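Local coordinates for protein probable histone-lysine N-methyltransferase, H3 lysine-9 specific SUVH9 (Arabidopsis thaliana, PDB 4NJ5) that helps silence transposable elements and may recruit RNA polymerase V to methylated DNA, lacking methyltransferase activity despite its SET domain, at residues D24-F29 and S428-D433; L232-T237 and S244-G249; D254-N257 and P263-L266. One frame throughout, in Å; residues are numbered along the deposited sequence.

Contact 1 of 3, residues D24-F29 and S428-D433; sequences DSLRMF and SQVLAD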
loop_
_atom_site.group_PDB
_atom_site.type_symbol
_atom_site.label_atom_id
_atom_site.label_comp_id
_atom_site.label_asym_id
_atom_site.label_seq_id
_atom_site.Cartn_x
_atom_site.Cartn_y
_atom_site.Cartn_z
ATOM N N ASP A 24 -1.512 9.452 5.221
ATOM C CA ASP A 24 -0.622 8.461 5.823
ATOM C C ASP A 24 0.595 9.080 6.524
ATOM O O ASP A 24 1.019 8.597 7.585
ATOM C CB ASP A 24 -0.201 7.401 4.798
ATOM C CG ASP A 24 -1.287 6.363 4.558
ATOM O OD1 ASP A 24 -1.962 5.974 5.535
ATOM O OD2 ASP A 24 -1.469 5.939 3.395
ATOM N N SER A 25 1.146 10.150 5.948
ATOM C CA SER A 25 2.242 10.856 6.611
ATOM C C SER A 25 1.803 11.425 7.958
ATOM O O SER A 25 2.524 11.319 8.954
ATOM C CB SER A 25 2.789 11.976 5.729
ATOM O OG SER A 25 3.343 11.448 4.541
ATOM N N LEU A 26 0.615 12.025 7.980
ATOM C CA LEU A 26 0.064 12.607 9.200
ATOM C C LEU A 26 -0.149 11.538 10.272
ATOM O O LEU A 26 0.267 11.713 11.425
ATOM C CB LEU A 26 -1.257 13.316 8.903
ATOM C CG LEU A 26 -1.562 14.633 9.620
ATOM C CD1 LEU A 26 -3.069 14.835 9.675
ATOM C CD2 LEU A 26 -0.964 14.681 11.021
ATOM N N ARG A 27 -0.807 10.444 9.891
ATOM C CA ARG A 27 -0.971 9.309 10.795
ATOM C C ARG A 27 0.364 8.917 11.406
ATOM O O ARG A 27 0.505 8.852 12.632
ATOM C CB ARG A 27 -1.538 8.098 10.056
ATOM C CG ARG A 27 -3.044 7.985 10.043
ATOM C CD ARG A 27 -3.464 6.549 9.745
ATOM N NE ARG A 27 -2.667 5.950 8.675
ATOM C CZ ARG A 27 -1.733 5.021 8.863
ATOM N NH1 ARG A 27 -1.475 4.575 10.086
ATOM N NH2 ARG A 27 -1.057 4.539 7.827
ATOM N N MET A 28 1.343 8.667 10.541
ATOM C CA MET A 28 2.657 8.235 11.000
ATOM C C MET A 28 3.282 9.248 11.958
ATOM O O MET A 28 3.950 8.873 12.921
ATOM C CB MET A 28 3.578 7.949 9.812
ATOM C CG MET A 28 3.188 6.695 9.036
ATOM S SD MET A 28 4.167 6.440 7.546
ATOM C CE MET A 28 5.812 6.296 8.251
ATOM N N PHE A 29 3.042 10.530 11.703
ATOM C CA PHE A 29 3.567 11.579 12.568
ATOM C C PHE A 29 2.943 11.546 13.958
ATOM O O PHE A 29 3.644 11.672 14.963
ATOM C CB PHE A 29 3.355 12.957 11.946
ATOM C CG PHE A 29 3.679 14.091 12.877
ATOM C CD1 PHE A 29 4.997 14.427 13.146
ATOM C CD2 PHE A 29 2.666 14.817 13.487
ATOM C CE1 PHE A 29 5.303 15.466 14.004
ATOM C CE2 PHE A 29 2.963 15.860 14.350
ATOM C CZ PHE A 29 4.284 16.186 14.608
ATOM N N SER A 428 3.385 19.900 5.571
ATOM C CA SER A 428 3.293 21.355 5.502
ATOM C C SER A 428 1.890 21.858 5.155
ATOM O O SER A 428 1.589 23.032 5.365
ATOM C CB SER A 428 4.317 21.921 4.514
ATOM O OG SER A 428 3.903 21.695 3.175
ATOM N N GLN A 429 1.042 20.981 4.622
ATOM C CA GLN A 429 -0.327 21.363 4.287
ATOM C C GLN A 429 -1.269 21.179 5.474
ATOM O O GLN A 429 -2.409 21.641 5.449
ATOM C CB GLN A 429 -0.836 20.590 3.062
ATOM C CG GLN A 429 -0.047 20.805 1.779
ATOM C CD GLN A 429 -0.922 20.826 0.533
ATOM O OE1 GLN A 429 -2.076 21.250 0.580
ATOM N NE2 GLN A 429 -0.369 20.369 -0.590
ATOM N N VAL A 430 -0.776 20.502 6.505
ATOM C CA VAL A 430 -1.547 20.262 7.720
ATOM C C VAL A 430 -0.979 21.082 8.881
ATOM O O VAL A 430 -1.722 21.704 9.647
ATOM C CB VAL A 430 -1.560 18.760 8.088
ATOM C CG1 VAL A 430 -1.858 18.550 9.564
ATOM C CG2 VAL A 430 -2.553 18.006 7.208
ATOM N N LEU A 431 0.347 21.094 8.996
ATOM C CA LEU A 431 1.036 21.841 10.050
ATOM C C LEU A 431 1.832 23.014 9.473
ATOM O O LEU A 431 2.800 22.819 8.737
ATOM C CB LEU A 431 1.967 20.911 10.832
ATOM C CG LEU A 431 1.310 19.655 11.408
ATOM C CD1 LEU A 431 2.357 18.688 11.930
ATOM C CD2 LEU A 431 0.325 20.024 12.506
ATOM N N ALA A 432 1.419 24.229 9.818
ATOM C CA ALA A 432 2.045 25.442 9.297
ATOM C C ALA A 432 3.520 25.563 9.682
ATOM O O ALA A 432 4.327 26.093 8.917
ATOM C CB ALA A 432 1.275 26.675 9.762
ATOM N N ASP A 433 3.863 25.063 10.863
ATOM C CA ASP A 433 5.214 25.212 11.398
ATOM C C ASP A 433 6.149 24.069 11.000
ATOM O O ASP A 433 7.292 24.014 11.451
ATOM C CB ASP A 433 5.165 25.343 12.922
ATOM C CG ASP A 433 4.428 24.193 13.582
ATOM O OD1 ASP A 433 3.520 23.621 12.944
ATOM O OD2 ASP A 433 4.755 23.863 14.741
#
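The long N-terminal helix 8-35 rests on a SET-domain loop where Leu26 meets Val430 and Phe29 meets Leu431. The contact is apolar and small. Leu26 presents its branched end to Val430, the two side chains crossing obliquely: Leu26 CD1 lies 3.9 Å from Val430 CG1, Leu26 CG is equally near Val430 CG1, and Val430 CG2 lies slightly farther from Leu26 CD1. Val430 holds CG1 anti to its backbone N (chi1 158°), which brings this methyl to the leucine. One helical turn on, Phe29 and Leu431 approach from opposite directions. Leu431 CD1 is the single methyl that touches the ring, 3.8 Å from Phe29 CE2 and nearly as close to CZ, near the far end of the aromatic side chain. The loop runs between helix 397-405 and strand 448-450, and the contact thus joins an N-terminal helix to the SET part of the fold, almost 400 residues later in sequence. Helix 46-60 closes in beside it, its Met57 touching both Leu26 and Val430, while Leu427 packs on Phe29. A polar tie to the same loop comes from Ser25, whose OG is hydrogen-bonded to Gly425 N. Off the contact, Arg27 NH2 and NE both grip Asp24 OD1 in a side-on salt bridge, and Asn493 ND2 binds Asp24 OD2.

Contact 2 of 3, residues L232-T237 and S244-G249; sequences LKFART and SVRPRG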
loop_
_atom_site.group_PDB
_atom_site.type_symbol
_atom_site.label_atom_id
_atom_site.label_comp_id
_atom_site.label_asym_id
_atom_site.label_seq_id
_atom_site.Cartn_x
_atom_site.Cartn_y
_atom_site.Cartn_z
ATOM N N LEU A 232 -8.754 -9.531 -4.040
ATOM C CA LEU A 232 -8.270 -9.865 -2.703
ATOM C C LEU A 232 -8.408 -11.356 -2.413
ATOM O O LEU A 232 -7.436 -12.025 -2.025
ATOM C CB LEU A 232 -9.034 -9.061 -1.644
ATOM C CG LEU A 232 -8.365 -7.839 -1.004
ATOM C CD1 LEU A 232 -7.151 -7.397 -1.788
ATOM C CD2 LEU A 232 -9.355 -6.691 -0.880
ATOM N N LYS A 233 -9.622 -11.872 -2.601
ATOM C CA LYS A 233 -9.889 -13.281 -2.332
ATOM C C LYS A 233 -9.023 -14.173 -3.219
ATOM O O LYS A 233 -8.489 -15.189 -2.770
ATOM C CB LYS A 233 -11.379 -13.595 -2.504
ATOM C CG LYS A 233 -12.266 -12.909 -1.467
ATOM C CD LYS A 233 -13.653 -13.539 -1.378
ATOM C CE LYS A 233 -14.704 -12.706 -2.104
ATOM N NZ LYS A 233 -16.089 -13.206 -1.851
ATOM N N PHE A 234 -8.867 -13.760 -4.472
ATOM C CA PHE A 234 -8.021 -14.462 -5.428
ATOM C C PHE A 234 -6.563 -14.551 -4.959
ATOM O O PHE A 234 -5.956 -15.632 -4.982
ATOM C CB PHE A 234 -8.104 -13.769 -6.789
ATOM C CG PHE A 234 -7.378 -14.489 -7.881
ATOM C CD1 PHE A 234 -7.949 -15.589 -8.501
ATOM C CD2 PHE A 234 -6.128 -14.065 -8.295
ATOM C CE1 PHE A 234 -7.280 -16.256 -9.512
ATOM C CE2 PHE A 234 -5.456 -14.727 -9.304
ATOM C CZ PHE A 234 -6.032 -15.824 -9.914
ATOM N N ALA A 235 -6.007 -13.419 -4.531
ATOM C CA ALA A 235 -4.630 -13.373 -4.027
ATOM C C ALA A 235 -4.445 -14.286 -2.816
ATOM O O ALA A 235 -3.499 -15.097 -2.751
ATOM C CB ALA A 235 -4.250 -11.944 -3.667
ATOM N N ARG A 236 -5.358 -14.150 -1.859
ATOM C CA ARG A 236 -5.347 -14.991 -0.667
ATOM C C ARG A 236 -5.330 -16.471 -1.039
ATOM O O ARG A 236 -4.523 -17.257 -0.523
ATOM C CB ARG A 236 -6.562 -14.658 0.199
ATOM C CG ARG A 236 -6.860 -15.682 1.283
ATOM C CD ARG A 236 -8.283 -15.534 1.791
ATOM N NE ARG A 236 -8.474 -14.347 2.622
ATOM C CZ ARG A 236 -9.659 -13.840 2.944
ATOM N NH1 ARG A 236 -10.765 -14.410 2.494
ATOM N NH2 ARG A 236 -9.735 -12.759 3.707
ATOM N N THR A 237 -6.221 -16.836 -1.957
ATOM C CA THR A 237 -6.327 -18.220 -2.409
ATOM C C THR A 237 -5.015 -18.667 -3.058
ATOM O O THR A 237 -4.605 -19.824 -2.935
ATOM C CB THR A 237 -7.490 -18.406 -3.397
ATOM O OG1 THR A 237 -8.697 -17.944 -2.784
ATOM C CG2 THR A 237 -7.636 -19.866 -3.785
ATOM N N SER A 244 -6.119 -24.384 -7.180
ATOM C CA SER A 244 -7.575 -24.421 -7.212
ATOM C C SER A 244 -8.141 -23.342 -8.132
ATOM O O SER A 244 -9.207 -23.518 -8.719
ATOM C CB SER A 244 -8.160 -24.271 -5.806
ATOM O OG SER A 244 -8.007 -22.944 -5.334
ATOM N N VAL A 245 -7.431 -22.226 -8.258
ATOM C CA VAL A 245 -7.881 -21.153 -9.138
ATOM C C VAL A 245 -6.991 -21.012 -10.368
ATOM O O VAL A 245 -7.410 -20.448 -11.378
ATOM C CB VAL A 245 -7.975 -19.798 -8.405
ATOM C CG1 VAL A 245 -9.003 -19.871 -7.281
ATOM C CG2 VAL A 245 -6.613 -19.376 -7.873
ATOM N N ARG A 246 -5.770 -21.528 -10.282
ATOM C CA ARG A 246 -4.852 -21.513 -11.415
ATOM C C ARG A 246 -4.253 -22.896 -11.652
ATOM O O ARG A 246 -3.093 -23.135 -11.321
ATOM C CB ARG A 246 -3.737 -20.489 -11.193
ATOM C CG ARG A 246 -4.108 -19.056 -11.566
ATOM C CD ARG A 246 -3.054 -18.084 -11.067
ATOM N NE ARG A 246 -3.154 -16.768 -11.688
ATOM C CZ ARG A 246 -2.258 -15.798 -11.523
ATOM N NH1 ARG A 246 -1.194 -15.999 -10.757
ATOM N NH2 ARG A 246 -2.422 -14.628 -12.123
ATOM N N PRO A 247 -5.044 -23.811 -12.233
ATOM C CA PRO A 247 -4.582 -25.189 -12.438
ATOM C C PRO A 247 -3.431 -25.277 -13.442
ATOM O O PRO A 247 -2.715 -26.279 -13.456
ATOM C CB PRO A 247 -5.833 -25.907 -12.965
ATOM C CG PRO A 247 -6.681 -24.828 -13.546
ATOM C CD PRO A 247 -6.418 -23.602 -12.722
ATOM N N ARG A 248 -3.253 -24.239 -14.256
ATOM C CA ARG A 248 -2.125 -24.163 -15.184
ATOM C C ARG A 248 -1.394 -22.842 -15.000
ATOM O O ARG A 248 -1.981 -21.867 -14.525
ATOM C CB ARG A 248 -2.610 -24.250 -16.631
ATOM C CG ARG A 248 -3.460 -25.458 -16.968
ATOM C CD ARG A 248 -4.440 -25.122 -18.084
ATOM N NE ARG A 248 -5.029 -26.309 -18.701
ATOM C CZ ARG A 248 -5.963 -27.073 -18.138
ATOM N NH1 ARG A 248 -6.420 -26.796 -16.922
ATOM N NH2 ARG A 248 -6.432 -28.125 -18.794
ATOM N N GLY A 249 -0.120 -22.808 -15.390
ATOM C CA GLY A 249 0.644 -21.571 -15.400
ATOM C C GLY A 249 1.853 -21.566 -14.487
ATOM O O GLY A 249 2.903 -21.022 -14.829
#
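Phe234 pushes the outer edge of its ring against Arg246 and also touches Val245, on helix 228-240, against the chain that doubles back from the helix end toward strand 250-252. This is a helix-to-strand connection folded against the helix it has just left, a surface packing that joins the helix to the lead-in of a four-stranded mixed sheet. The ring and the guanidinium plane stand 83° apart. Arg246 NE lies in the ring plane, 3.5 Å from Phe234 CZ, whereas Phe234 CE2 sits over one guanidinium face, about 3.7 Å above its plane and displaced toward the rim. The aromatic edge therefore meets a flat cationic face, and the extended run of Arg246 from CG to NE carries its CD past CZ as well. With CG anti to the backbone N (chi1 -174°), Phe234 carries the ring outward from the helix to reach this face. Val245 approaches the ring obliquely, its CG2 3.6 Å from Phe234 CE1. The other methyl, CG1, turns to Thr237, at 3.8 Å from Thr237 CG2, and Ser244 OG stands beside that same threonine methyl while bonding to Asn241 O. Beyond the ring, Arg246 NH1 is held by a salt bridge to Glu364 and a hydrogen bond to Tyr250 OH, and the guanidinium makes a cation-pi contact with Phe267. Thr237 OG1 points back into the helix and donates to Lys233 O at 2.8 Å, reaching that carbonyl from the face opposite the one met by Thr237 N.

Contact 3 of 3, residues D254-N257 and P263-L266; sequences DISN and PVYL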
loop_
_atom_site.group_PDB
_atom_site.type_symbol
_atom_site.label_atom_id
_atom_site.label_comp_id
_atom_site.label_asym_id
_atom_site.label_seq_id
_atom_site.Cartn_x
_atom_site.Cartn_y
_atom_site.Cartn_z
ATOM N N ASP A 254 8.976 -21.414 -6.271
ATOM C CA ASP A 254 10.072 -20.734 -5.589
ATOM C C ASP A 254 11.337 -20.720 -6.447
ATOM O O ASP A 254 12.113 -21.677 -6.420
ATOM C CB ASP A 254 10.358 -21.396 -4.235
ATOM C CG ASP A 254 11.330 -20.597 -3.391
ATOM O OD1 ASP A 254 11.520 -19.401 -3.695
ATOM O OD2 ASP A 254 11.893 -21.157 -2.426
ATOM N N ILE A 255 11.535 -19.649 -7.216
ATOM C CA ILE A 255 12.731 -19.497 -8.045
ATOM C C ILE A 255 13.859 -18.994 -7.172
ATOM O O ILE A 255 15.032 -19.193 -7.476
ATOM C CB ILE A 255 12.516 -18.512 -9.202
ATOM C CG1 ILE A 255 12.228 -17.111 -8.660
ATOM C CG2 ILE A 255 11.408 -18.989 -10.100
ATOM C CD1 ILE A 255 12.247 -16.037 -9.735
ATOM N N SER A 256 13.496 -18.339 -6.076
ATOM C CA SER A 256 14.459 -18.032 -5.028
ATOM C C SER A 256 15.089 -19.320 -4.606
ATOM O O SER A 256 16.226 -19.380 -4.188
ATOM C CB SER A 256 13.769 -17.374 -3.851
ATOM O OG SER A 256 13.865 -18.195 -2.716
ATOM N N ASN A 257 14.293 -20.364 -4.683
ATOM C CA ASN A 257 14.799 -21.719 -4.498
ATOM C C ASN A 257 15.346 -21.853 -3.086
ATOM O O ASN A 257 16.484 -22.301 -2.855
ATOM C CB ASN A 257 15.863 -22.066 -5.572
ATOM C CG ASN A 257 15.734 -23.460 -6.095
ATOM O OD1 ASN A 257 15.213 -23.680 -7.195
ATOM N ND2 ASN A 257 16.174 -24.427 -5.297
ATOM N N PRO A 263 8.733 -18.014 -0.401
ATOM C CA PRO A 263 8.835 -18.510 -1.779
ATOM C C PRO A 263 8.561 -17.415 -2.804
ATOM O O PRO A 263 7.764 -16.522 -2.536
ATOM C CB PRO A 263 7.743 -19.585 -1.843
ATOM C CG PRO A 263 6.773 -19.212 -0.766
ATOM C CD PRO A 263 7.601 -18.614 0.328
ATOM N N VAL A 264 9.231 -17.477 -3.953
ATOM C CA VAL A 264 8.990 -16.518 -5.027
ATOM C C VAL A 264 8.341 -17.215 -6.214
ATOM O O VAL A 264 8.974 -18.021 -6.891
ATOM C CB VAL A 264 10.285 -15.829 -5.493
ATOM C CG1 VAL A 264 9.974 -14.796 -6.570
ATOM C CG2 VAL A 264 10.989 -15.174 -4.317
ATOM N N TYR A 265 7.075 -16.898 -6.463
ATOM C CA TYR A 265 6.310 -17.586 -7.497
ATOM C C TYR A 265 6.786 -17.241 -8.902
ATOM O O TYR A 265 7.253 -16.133 -9.157
ATOM C CB TYR A 265 4.826 -17.239 -7.401
ATOM C CG TYR A 265 4.076 -17.861 -6.244
ATOM C CD1 TYR A 265 4.740 -18.513 -5.210
ATOM C CD2 TYR A 265 2.693 -17.797 -6.196
ATOM C CE1 TYR A 265 4.035 -19.077 -4.159
ATOM C CE2 TYR A 265 1.986 -18.354 -5.160
ATOM C CZ TYR A 265 2.655 -18.990 -4.142
ATOM O OH TYR A 265 1.929 -19.541 -3.113
ATOM N N LEU A 266 6.646 -18.198 -9.813
ATOM C CA LEU A 266 6.903 -17.960 -11.226
ATOM C C LEU A 266 5.710 -18.447 -12.037
ATOM O O LEU A 266 5.421 -19.642 -12.072
ATOM C CB LEU A 266 8.172 -18.678 -11.679
ATOM C CG LEU A 266 8.463 -18.515 -13.171
ATOM C CD1 LEU A 266 8.741 -17.055 -13.491
ATOM C CD2 LEU A 266 9.615 -19.399 -13.611
#
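Asp254 OD1 is gripped twice, by Val264 N across the contact and by Ser256 OG within its own segment. The bond from Val264 N measures 3.0 Å to Asp254 OD1, fairly straight at 159°, and its donor stands well above the carboxylate plane. Ser256 OG comes instead on the syn side, 2.8 Å from Asp254 OD1, close to that plane; it also hydrogen-bonds with Glu260 N, which draws the loop in further. Gly258 N binds OD2, so both carboxylate oxygens are engaged and the group is probably fixed in rotation. A backbone bond adds to this, Ile255 N giving its hydrogen to Val264 O at 3.1 Å, and the CA-H of Asp254 also faces that carbonyl oxygen. Together these bonds close the base of the loop in a beta-hairpin, whose arms are the antiparallel strands 250-252 and 264-267. Around this polar centre, Asp254 CB lies against Pro263 CB. Ile255 splits its branches: chi1 of 63° sets CG1 between the backbone N and the carbonyl carbon, 3.8 Å from Val264 CG1, and leaves CG2 anti to the carbonyl carbon, 3.6 Å from Leu266 CB. The second valine methyl, Val264 CG2, touches Ser256 CB at 3.6 Å. Leu277 covers Ile255 and Leu266, and Tyr281 of strand 280-281 lies against Val264 and Ser256. On its other edge strand 264-267 runs parallel to strand 363-367, Tyr265 bonding through its backbone to Leu363 and Val365, and its hydroxyl reaches Leu238 O on helix 228-240.

Overall arrangement
Contacts 2 and 3 are neighbours, their centres about 16 Å apart and their nearest atoms about 4 Å apart without touching. They follow one another along the chain: the loop of contact 2 leads into strand 250-252, and the hairpin of contact 3 pairs that strand with the next. Leu238, near the end of helix 228-240, links them, packing on Val245 and Arg246 and accepting a bond from Tyr265. Contact 1 lies on the opposite side of the chain's centre, 39 Å from either of the others between centres, and its segments enclose both in sequence. All three lie away from the zinc-binding cysteines of the pre-SET cluster.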